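Local coordinates for periplasmic binding protein (PDB 4MO9), which probably captures a solute, perhaps an iron-siderophore or related metal complex, outside the cytoplasmic membrane and delivers it to an ABC importer, at residues A[22-26]-A[163-167]; A[26-32]-A[143-148]; A[55-59]-A[168-174]. All coordinates share one frame; numbering follows the deposited sequence.

Contact 1 of 3, residues A[22-26]-A[163-167]; sequences IEITD and AIGKA
Ile22 and Lys166 lie flank to flank with their ends pointing opposite ways, the methyl CG2 of Ile22 lying 3.6 Å from CG of Lys166. Ile24 passes the same lysine in the same fashion, with its CG1 4.0 Å from Lys166 CG, and the aliphatic part of the lysine thus runs alongside both isoleucines. Lys166 CG stands anti to its own N (chi1 -170°) and the later torsions are all extended, which carries NZ up to the backbone of the strand. There Lys166 NZ donates to Glu23 O at 2.8 Å, almost in line with the carbonyl bond (C=O...N angle 164°). The Glu23 carboxylate stays apart, with OE1 6.5 Å from Lys166 NZ. Strand 22-25 is one arm of an antiparallel hairpin: Ile22 and Ile24 make its backbone bonds to Leu34 and Val32, while Glu23 O faces the other edge, where the lysine meets it. Strand 22-25 runs nearly antiparallel to segment 163-167 of helix 154-168 (169°), the two short axes 8.2 Å apart at their closest. Ile24 spreads over one helical turn, its CG2 resting 3.8 Å from CB of Ala163 and its CD1 3.6 Å from CA of Ala167. The small alanines let the branched side chain come close to the helix backbone. Ile145, on the edge strand of the parallel sheet, touches both Ile24 and Ala167.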
loop_
_atom_site.group_PDB
_atom_site.type_symbol
_atom_site.label_atom_id
_atom_site.label_comp_id
_atom_site.label_asym_id
_atom_site.label_seq_id
_atom_site.Cartn_x
_atom_site.Cartn_y
_atom_site.Cartn_z
ATOM N N ILE A 22 6.514 13.932 -25.520
ATOM C CA ILE A 22 6.046 14.212 -24.168
ATOM C C ILE A 22 7.210 14.255 -23.187
ATOM O O ILE A 22 7.969 13.286 -23.063
ATOM C CB ILE A 22 5.054 13.140 -23.703
ATOM C CG1 ILE A 22 3.924 12.988 -24.730
ATOM C CG2 ILE A 22 4.513 13.480 -22.317
ATOM C CD1 ILE A 22 3.042 11.770 -24.494
ATOM N N GLU A 23 7.347 15.369 -22.474
ATOM C CA GLU A 23 8.427 15.483 -21.502
ATOM C C GLU A 23 7.878 15.270 -20.101
ATOM O O GLU A 23 7.009 16.016 -19.638
ATOM C CB GLU A 23 9.123 16.844 -21.617
ATOM C CG GLU A 23 10.527 16.862 -21.035
ATOM C CD GLU A 23 11.237 18.195 -21.226
ATOM O OE1 GLU A 23 10.930 19.145 -20.473
ATOM O OE2 GLU A 23 12.106 18.289 -22.112
ATOM N N ILE A 24 8.388 14.239 -19.434
ATOM C CA ILE A 24 7.931 13.861 -18.105
ATOM C C ILE A 24 9.048 14.090 -17.095
ATOM O O ILE A 24 10.217 13.791 -17.371
ATOM C CB ILE A 24 7.521 12.381 -18.087
ATOM C CG1 ILE A 24 6.326 12.166 -19.022
ATOM C CG2 ILE A 24 7.173 11.930 -16.673
ATOM C CD1 ILE A 24 6.393 10.876 -19.792
ATOM N N THR A 25 8.701 14.648 -15.941
ATOM C CA THR A 25 9.649 14.768 -14.844
ATOM C C THR A 25 9.299 13.700 -13.817
ATOM O O THR A 25 8.193 13.706 -13.263
ATOM C CB THR A 25 9.565 16.162 -14.194
ATOM O OG1 THR A 25 9.773 17.160 -15.211
ATOM C CG2 THR A 25 10.640 16.318 -13.133
ATOM N N ASP A 26 10.233 12.789 -13.546
ATOM C CA ASP A 26 9.920 11.721 -12.603
ATOM C C ASP A 26 10.163 12.149 -11.153
ATOM O O ASP A 26 10.560 13.300 -10.897
ATOM C CB ASP A 26 10.526 10.353 -13.011
ATOM C CG ASP A 26 11.997 10.173 -12.627
ATOM O OD1 ASP A 26 12.594 11.007 -11.897
ATOM O OD2 ASP A 26 12.578 9.144 -13.049
ATOM N N ALA A 163 3.385 11.893 -13.066
ATOM C CA ALA A 163 4.308 11.308 -14.047
ATOM C C ALA A 163 3.683 10.126 -14.813
ATOM O O ALA A 163 3.842 10.011 -16.043
ATOM C CB ALA A 163 5.616 10.890 -13.379
ATOM N N ILE A 164 2.980 9.257 -14.091
ATOM C CA ILE A 164 2.335 8.100 -14.705
ATOM C C ILE A 164 1.219 8.569 -15.637
ATOM O O ILE A 164 1.087 8.073 -16.766
ATOM C CB ILE A 164 1.770 7.128 -13.653
ATOM C CG1 ILE A 164 2.900 6.584 -12.771
ATOM C CG2 ILE A 164 1.028 5.979 -14.337
ATOM C CD1 ILE A 164 2.427 5.699 -11.618
ATOM N N GLY A 165 0.426 9.537 -15.184
ATOM C CA GLY A 165 -0.618 10.095 -16.027
ATOM C C GLY A 165 -0.088 10.737 -17.301
ATOM O O GLY A 165 -0.641 10.531 -18.396
ATOM N N LYS A 166 0.975 11.530 -17.182
ATOM C CA LYS A 166 1.492 12.225 -18.355
ATOM C C LYS A 166 2.086 11.216 -19.343
ATOM O O LYS A 166 1.943 11.366 -20.563
ATOM C CB LYS A 166 2.521 13.291 -17.958
ATOM C CG LYS A 166 2.921 14.205 -19.120
ATOM C CD LYS A 166 3.685 15.428 -18.630
ATOM C CE LYS A 166 3.863 16.441 -19.756
ATOM N NZ LYS A 166 4.689 17.585 -19.298
ATOM N N ALA A 167 2.734 10.181 -18.811
ATOM C CA ALA A 167 3.293 9.118 -19.646
ATOM C C ALA A 167 2.206 8.418 -20.469
ATOM O O ALA A 167 2.431 8.023 -21.626
ATOM C CB ALA A 167 4.041 8.118 -18.781
#

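Contact 2 of 3, residues A[26-32]-A[143-148]; sequences DVTGRTV and QTIYID
Asp26 meets Tyr146 because its CG is tucked between the backbone N and the carbonyl carbon (chi1 82°), bringing the carboxylate alongside the neighbouring strand. Arg30 completes the arrangement by bending at chi3 (63°), which turns its guanidinium back toward the same carboxylate and the strand behind it. Asp26 OD2 accepts from Tyr146 N at 2.8 Å and, in a salt bridge, from Arg30 NH1 at 2.9 Å, the two donors arriving from opposite faces of the carboxylate plane. Arg30 NH1 also reaches Thr144 O at 2.9 Å, with an almost straight N-H...O angle of 172°, while its NH2 joins a water that takes the N-H of Thr144. Carboxylate, carbonyl and water all lie at the edge of the guanidinium; Tyr146 CE2 sits over one of its faces, and Arg30 CD meets the edge of the tyrosine ring at 3.6 Å from CD2. On one face of that ring lies Thr144 CG2, and the ring's OH goes on to Glu130. Val27 N bonds Tyr146 O at 3.1 Å, and Val32 CG1 packs on Ile145 CG1 at 3.9 Å. Asp26 to Gly29 form a type I turn, closing the 22-34 hairpin. The hairpin thereby seals strand 143-147, the outermost of the four-stranded parallel sheet, using the N-H and C=O of Tyr146 that a further strand would otherwise engage. Asp26 OD1 gathers three donors, Thr28 OG1, Thr28 N (an Asx turn) and Arg30 N, so with the two on OD2 five bonds hold one buried carboxylate. Such a shell would probably favour its ionised form and fix its rotation.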
loop_
_atom_site.group_PDB
_atom_site.type_symbol
_atom_site.label_atom_id
_atom_site.label_comp_id
_atom_site.label_asym_id
_atom_site.label_seq_id
_atom_site.Cartn_x
_atom_site.Cartn_y
_atom_site.Cartn_z
ATOM N N ASP A 26 10.233 12.789 -13.546
ATOM C CA ASP A 26 9.920 11.721 -12.603
ATOM C C ASP A 26 10.163 12.149 -11.153
ATOM O O ASP A 26 10.560 13.300 -10.897
ATOM C CB ASP A 26 10.526 10.353 -13.011
ATOM C CG ASP A 26 11.997 10.173 -12.627
ATOM O OD1 ASP A 26 12.594 11.007 -11.897
ATOM O OD2 ASP A 26 12.578 9.144 -13.049
ATOM N N VAL A 27 9.890 11.252 -10.212
ATOM C CA VAL A 27 9.927 11.601 -8.794
ATOM C C VAL A 27 11.342 11.974 -8.320
ATOM O O VAL A 27 11.491 12.598 -7.280
ATOM C CB VAL A 27 9.325 10.456 -7.939
ATOM C CG1 VAL A 27 10.386 9.422 -7.639
ATOM C CG2 VAL A 27 8.720 10.985 -6.634
ATOM N N THR A 28 12.379 11.630 -9.093
ATOM C CA THR A 28 13.748 11.963 -8.687
ATOM C C THR A 28 14.256 13.209 -9.406
ATOM O O THR A 28 15.401 13.641 -9.192
ATOM C CB THR A 28 14.756 10.811 -8.944
ATOM O OG1 THR A 28 14.949 10.649 -10.354
ATOM C CG2 THR A 28 14.257 9.498 -8.356
ATOM N N GLY A 29 13.422 13.768 -10.282
ATOM C CA GLY A 29 13.817 14.942 -11.035
ATOM C C GLY A 29 14.361 14.645 -12.416
ATOM O O GLY A 29 14.845 15.565 -13.095
ATOM N N ARG A 30 14.294 13.385 -12.856
ATOM C CA ARG A 30 14.799 13.046 -14.190
ATOM C C ARG A 30 13.842 13.499 -15.279
ATOM O O ARG A 30 12.616 13.301 -15.183
ATOM C CB ARG A 30 15.054 11.539 -14.337
ATOM C CG ARG A 30 16.146 11.023 -13.417
ATOM C CD ARG A 30 16.194 9.489 -13.400
ATOM N NE ARG A 30 16.516 8.885 -14.695
ATOM C CZ ARG A 30 15.623 8.312 -15.500
ATOM N NH1 ARG A 30 14.337 8.298 -15.176
ATOM N NH2 ARG A 30 16.012 7.753 -16.632
ATOM N N THR A 31 14.410 14.113 -16.312
ATOM C CA THR A 31 13.642 14.513 -17.474
ATOM C C THR A 31 13.592 13.366 -18.480
ATOM O O THR A 31 14.603 12.998 -19.097
ATOM C CB THR A 31 14.248 15.764 -18.125
ATOM O OG1 THR A 31 14.196 16.853 -17.187
ATOM C CG2 THR A 31 13.458 16.140 -19.362
ATOM N N VAL A 32 12.401 12.806 -18.653
ATOM C CA VAL A 32 12.224 11.623 -19.492
ATOM C C VAL A 32 11.324 11.971 -20.680
ATOM O O VAL A 32 10.250 12.553 -20.502
ATOM C CB VAL A 32 11.610 10.473 -18.664
ATOM C CG1 VAL A 32 11.407 9.236 -19.523
ATOM C CG2 VAL A 32 12.500 10.140 -17.468
ATOM N N GLN A 143 12.292 3.458 -21.971
ATOM C CA GLN A 143 12.398 4.566 -21.017
ATOM C C GLN A 143 12.122 4.121 -19.591
ATOM O O GLN A 143 11.273 3.258 -19.359
ATOM C CB GLN A 143 11.466 5.716 -21.414
ATOM C CG GLN A 143 11.699 6.192 -22.851
ATOM C CD GLN A 143 13.150 6.549 -23.104
ATOM O OE1 GLN A 143 13.722 7.402 -22.417
ATOM N NE2 GLN A 143 13.763 5.887 -24.085
ATOM N N THR A 144 12.831 4.722 -18.639
ATOM C CA THR A 144 12.613 4.436 -17.220
ATOM C C THR A 144 11.969 5.665 -16.568
ATOM O O THR A 144 12.419 6.805 -16.799
ATOM C CB THR A 144 13.951 4.153 -16.511
ATOM O OG1 THR A 144 14.541 2.954 -17.041
ATOM C CG2 THR A 144 13.755 4.016 -15.010
ATOM N N ILE A 145 10.918 5.450 -15.777
ATOM C CA ILE A 145 10.291 6.531 -15.022
ATOM C C ILE A 145 10.214 6.138 -13.549
ATOM O O ILE A 145 9.522 5.170 -13.193
ATOM C CB ILE A 145 8.882 6.870 -15.574
ATOM C CG1 ILE A 145 8.999 7.416 -17.008
ATOM C CG2 ILE A 145 8.188 7.891 -14.704
ATOM C CD1 ILE A 145 7.642 7.862 -17.600
ATOM N N TYR A 146 10.924 6.859 -12.682
ATOM C CA TYR A 146 10.901 6.502 -11.243
ATOM C C TYR A 146 9.685 7.088 -10.540
ATOM O O TYR A 146 9.307 8.227 -10.802
ATOM C CB TYR A 146 12.187 6.958 -10.545
ATOM C CG TYR A 146 13.403 6.203 -11.040
ATOM C CD1 TYR A 146 13.458 4.813 -10.948
ATOM C CD2 TYR A 146 14.484 6.868 -11.597
ATOM C CE1 TYR A 146 14.557 4.112 -11.406
ATOM C CE2 TYR A 146 15.589 6.173 -12.062
ATOM C CZ TYR A 146 15.615 4.795 -11.957
ATOM O OH TYR A 146 16.707 4.094 -12.416
ATOM N N ILE A 147 9.078 6.309 -9.643
ATOM C CA ILE A 147 7.929 6.759 -8.869
ATOM C C ILE A 147 8.202 6.394 -7.403
ATOM O O ILE A 147 9.119 5.616 -7.114
ATOM C CB ILE A 147 6.629 6.076 -9.345
ATOM C CG1 ILE A 147 6.711 4.561 -9.113
ATOM C CG2 ILE A 147 6.358 6.378 -10.833
ATOM C CD1 ILE A 147 5.386 3.828 -9.348
ATOM N N ASP A 148 7.430 6.939 -6.467
ATOM C CA ASP A 148 7.755 6.687 -5.067
ATOM C C ASP A 148 6.553 6.917 -4.165
ATOM O O ASP A 148 6.357 8.015 -3.622
ATOM C CB ASP A 148 8.952 7.539 -4.601
ATOM C CG ASP A 148 9.463 7.135 -3.215
ATOM O OD1 ASP A 148 9.031 6.088 -2.669
ATOM O OD2 ASP A 148 10.319 7.855 -2.657
HETATM O O HOH W 1 14.981 6.502 -19.159
#

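Contact 3 of 3, residues A[55-59]-A[168-174]; sequences ISALM and LGKEERA
Ala57 O is gripped side-on by Arg173, whose NE donates at 2.7 Å and whose NH2 donates to that same oxygen at 3.0 Å. The oxygen lies in the guanidinium plane, and NE in turn lies in the carbonyl plane of Ala57. Next to this polar pair Leu58 sends CD2 against the first turn of helix 171-194, 3.5 Å from Ala174 N and 3.9 Å from Ala174 CB. Leu168 meets the other methyl, CD1, of Leu58; its own CD1 also reaches Ile55 CG1 at 3.9 Å, those two side chains crossing at about a right angle. In Met59, present as selenomethionine, chi2 of -59° swings SE to 3.9 Å from Lys170 CG. In the next shell, Gly169 ends helix 154-168 in a Schellman motif and Lys170 is the N-cap of helix 171-194. With this tight corner between them, Leu168 and Arg173 lie on two flanks of Leu58. Ile164 and Ile177 pack on Leu58 as well, and Phe355 O offers Arg173 NH2 a further, weak bond. Arg173 CG is anti to the backbone N (chi1 -178°), which directs the chain toward the end of helix 52-59. A positive guanidinium at the C-terminal end of a helix, where the dipole is negative, should be electrostatically favourable, and two N-H groups satisfy the carbonyl of a buried alanine.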
loop_
_atom_site.group_PDB
_atom_site.type_symbol
_atom_site.label_atom_id
_atom_site.label_comp_id
_atom_site.label_asym_id
_atom_site.label_seq_id
_atom_site.Cartn_x
_atom_site.Cartn_y
_atom_site.Cartn_z
ATOM N N ILE A 55 -2.154 2.926 -12.880
ATOM C CA ILE A 55 -2.491 2.734 -14.287
ATOM C C ILE A 55 -3.959 2.323 -14.445
ATOM O O ILE A 55 -4.672 2.858 -15.307
ATOM C CB ILE A 55 -1.528 1.728 -14.963
ATOM C CG1 ILE A 55 -0.112 2.308 -14.978
ATOM C CG2 ILE A 55 -1.986 1.388 -16.369
ATOM C CD1 ILE A 55 0.967 1.373 -15.597
ATOM N N SER A 56 -4.427 1.406 -13.595
ATOM C CA SER A 56 -5.814 0.957 -13.668
ATOM C C SER A 56 -6.750 2.126 -13.396
ATOM O O SER A 56 -7.797 2.250 -14.022
ATOM C CB SER A 56 -6.075 -0.160 -12.656
ATOM O OG SER A 56 -5.181 -1.242 -12.845
ATOM N N ALA A 57 -6.370 2.987 -12.458
ATOM C CA ALA A 57 -7.199 4.139 -12.108
ATOM C C ALA A 57 -7.260 5.161 -13.241
ATOM O O ALA A 57 -8.260 5.872 -13.397
ATOM C CB ALA A 57 -6.678 4.783 -10.832
ATOM N N LEU A 58 -6.196 5.231 -14.034
ATOM C CA LEU A 58 -6.122 6.159 -15.164
ATOM C C LEU A 58 -6.818 5.608 -16.409
ATOM O O LEU A 58 -7.511 6.342 -17.128
ATOM C CB LEU A 58 -4.653 6.475 -15.480
ATOM C CG LEU A 58 -3.951 7.324 -14.420
ATOM C CD1 LEU A 58 -2.428 7.213 -14.523
ATOM C CD2 LEU A 58 -4.383 8.773 -14.534
HETATM N N MSE A 59 -6.640 4.312 -16.667
HETATM C CA MSE A 59 -7.116 3.732 -17.921
HETATM C C MSE A 59 -8.495 3.079 -17.808
HETATM O O MSE A 59 -9.177 2.882 -18.821
HETATM C CB MSE A 59 -6.119 2.691 -18.443
HETATM C CG MSE A 59 -4.702 3.195 -18.683
HETATM SE SE MSE A 59 -4.632 4.652 -19.978
HETATM C CE MSE A 59 -5.619 3.819 -21.459
ATOM N N LEU A 168 1.029 8.280 -19.867
ATOM C CA LEU A 168 -0.093 7.585 -20.493
ATOM C C LEU A 168 -0.998 8.491 -21.323
ATOM O O LEU A 168 -1.950 8.011 -21.945
ATOM C CB LEU A 168 -0.918 6.856 -19.419
ATOM C CG LEU A 168 -0.264 5.592 -18.874
ATOM C CD1 LEU A 168 -1.053 5.012 -17.696
ATOM C CD2 LEU A 168 -0.170 4.590 -20.000
ATOM N N GLY A 169 -0.704 9.790 -21.369
ATOM C CA GLY A 169 -1.600 10.727 -22.026
ATOM C C GLY A 169 -2.916 10.938 -21.285
ATOM O O GLY A 169 -3.945 11.213 -21.910
ATOM N N LYS A 170 -2.888 10.802 -19.957
ATOM C CA LYS A 170 -4.080 10.992 -19.137
ATOM C C LYS A 170 -3.852 12.059 -18.063
ATOM O O LYS A 170 -4.148 11.835 -16.884
ATOM C CB LYS A 170 -4.493 9.673 -18.484
ATOM C CG LYS A 170 -4.603 8.505 -19.438
ATOM C CD LYS A 170 -5.606 8.778 -20.534
ATOM C CE LYS A 170 -6.980 8.291 -20.177
ATOM N NZ LYS A 170 -7.624 7.682 -21.377
ATOM N N GLU A 171 -3.343 13.223 -18.472
ATOM C CA GLU A 171 -3.012 14.286 -17.516
ATOM C C GLU A 171 -4.198 14.780 -16.702
ATOM O O GLU A 171 -4.055 15.046 -15.508
ATOM C CB GLU A 171 -2.369 15.486 -18.221
ATOM C CG GLU A 171 -0.942 15.257 -18.658
ATOM C CD GLU A 171 -0.383 16.448 -19.413
ATOM O OE1 GLU A 171 -0.185 16.337 -20.646
ATOM O OE2 GLU A 171 -0.141 17.491 -18.764
ATOM N N GLU A 172 -5.359 14.927 -17.337
ATOM C CA GLU A 172 -6.527 15.451 -16.629
ATOM C C GLU A 172 -7.012 14.483 -15.552
ATOM O O GLU A 172 -7.285 14.890 -14.417
ATOM C CB GLU A 172 -7.664 15.800 -17.600
ATOM C CG GLU A 172 -7.397 17.026 -18.469
ATOM C CD GLU A 172 -8.612 17.427 -19.301
ATOM O OE1 GLU A 172 -9.436 16.540 -19.629
ATOM O OE2 GLU A 172 -8.749 18.630 -19.620
ATOM N N ARG A 173 -7.102 13.201 -15.893
ATOM C CA ARG A 173 -7.562 12.193 -14.922
ATOM C C ARG A 173 -6.547 12.029 -13.796
ATOM O O ARG A 173 -6.910 11.815 -12.628
ATOM C CB ARG A 173 -7.799 10.857 -15.623
ATOM C CG ARG A 173 -8.317 9.759 -14.721
ATOM C CD ARG A 173 -9.353 8.955 -15.462
ATOM N NE ARG A 173 -9.694 7.705 -14.785
ATOM C CZ ARG A 173 -10.918 7.194 -14.767
ATOM N NH1 ARG A 173 -11.909 7.843 -15.373
ATOM N NH2 ARG A 173 -11.150 6.043 -14.145
ATOM N N ALA A 174 -5.270 12.129 -14.150
ATOM C CA ALA A 174 -4.215 12.126 -13.144
ATOM C C ALA A 174 -4.441 13.286 -12.171
ATOM O O ALA A 174 -4.291 13.119 -10.966
ATOM C CB ALA A 174 -2.835 12.231 -13.815
#

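All three contacts lie in the lobe built round the parallel sheet 67-69, 41-42, 118-122 and 143-147. Contacts 1 and 2, centres about 8 Å apart, share Asp26 and the hairpin 22-25/31-34; contact 2 is nested inside the loop that contact 1 closes. Contact 3 lies about 11 Å from contact 1, centre to centre, and meets it where helix 154-168 turns into 171-194; the segments of these two alternate along the chain. The centres of contacts 2 and 3 are about 17 Å apart, the nearest atoms about 7 Å. The N-terminal hairpin is tied to the edge strand and its following helix; the C-terminal end of that helix and the start of helix 171-194 pack against helix 52-59.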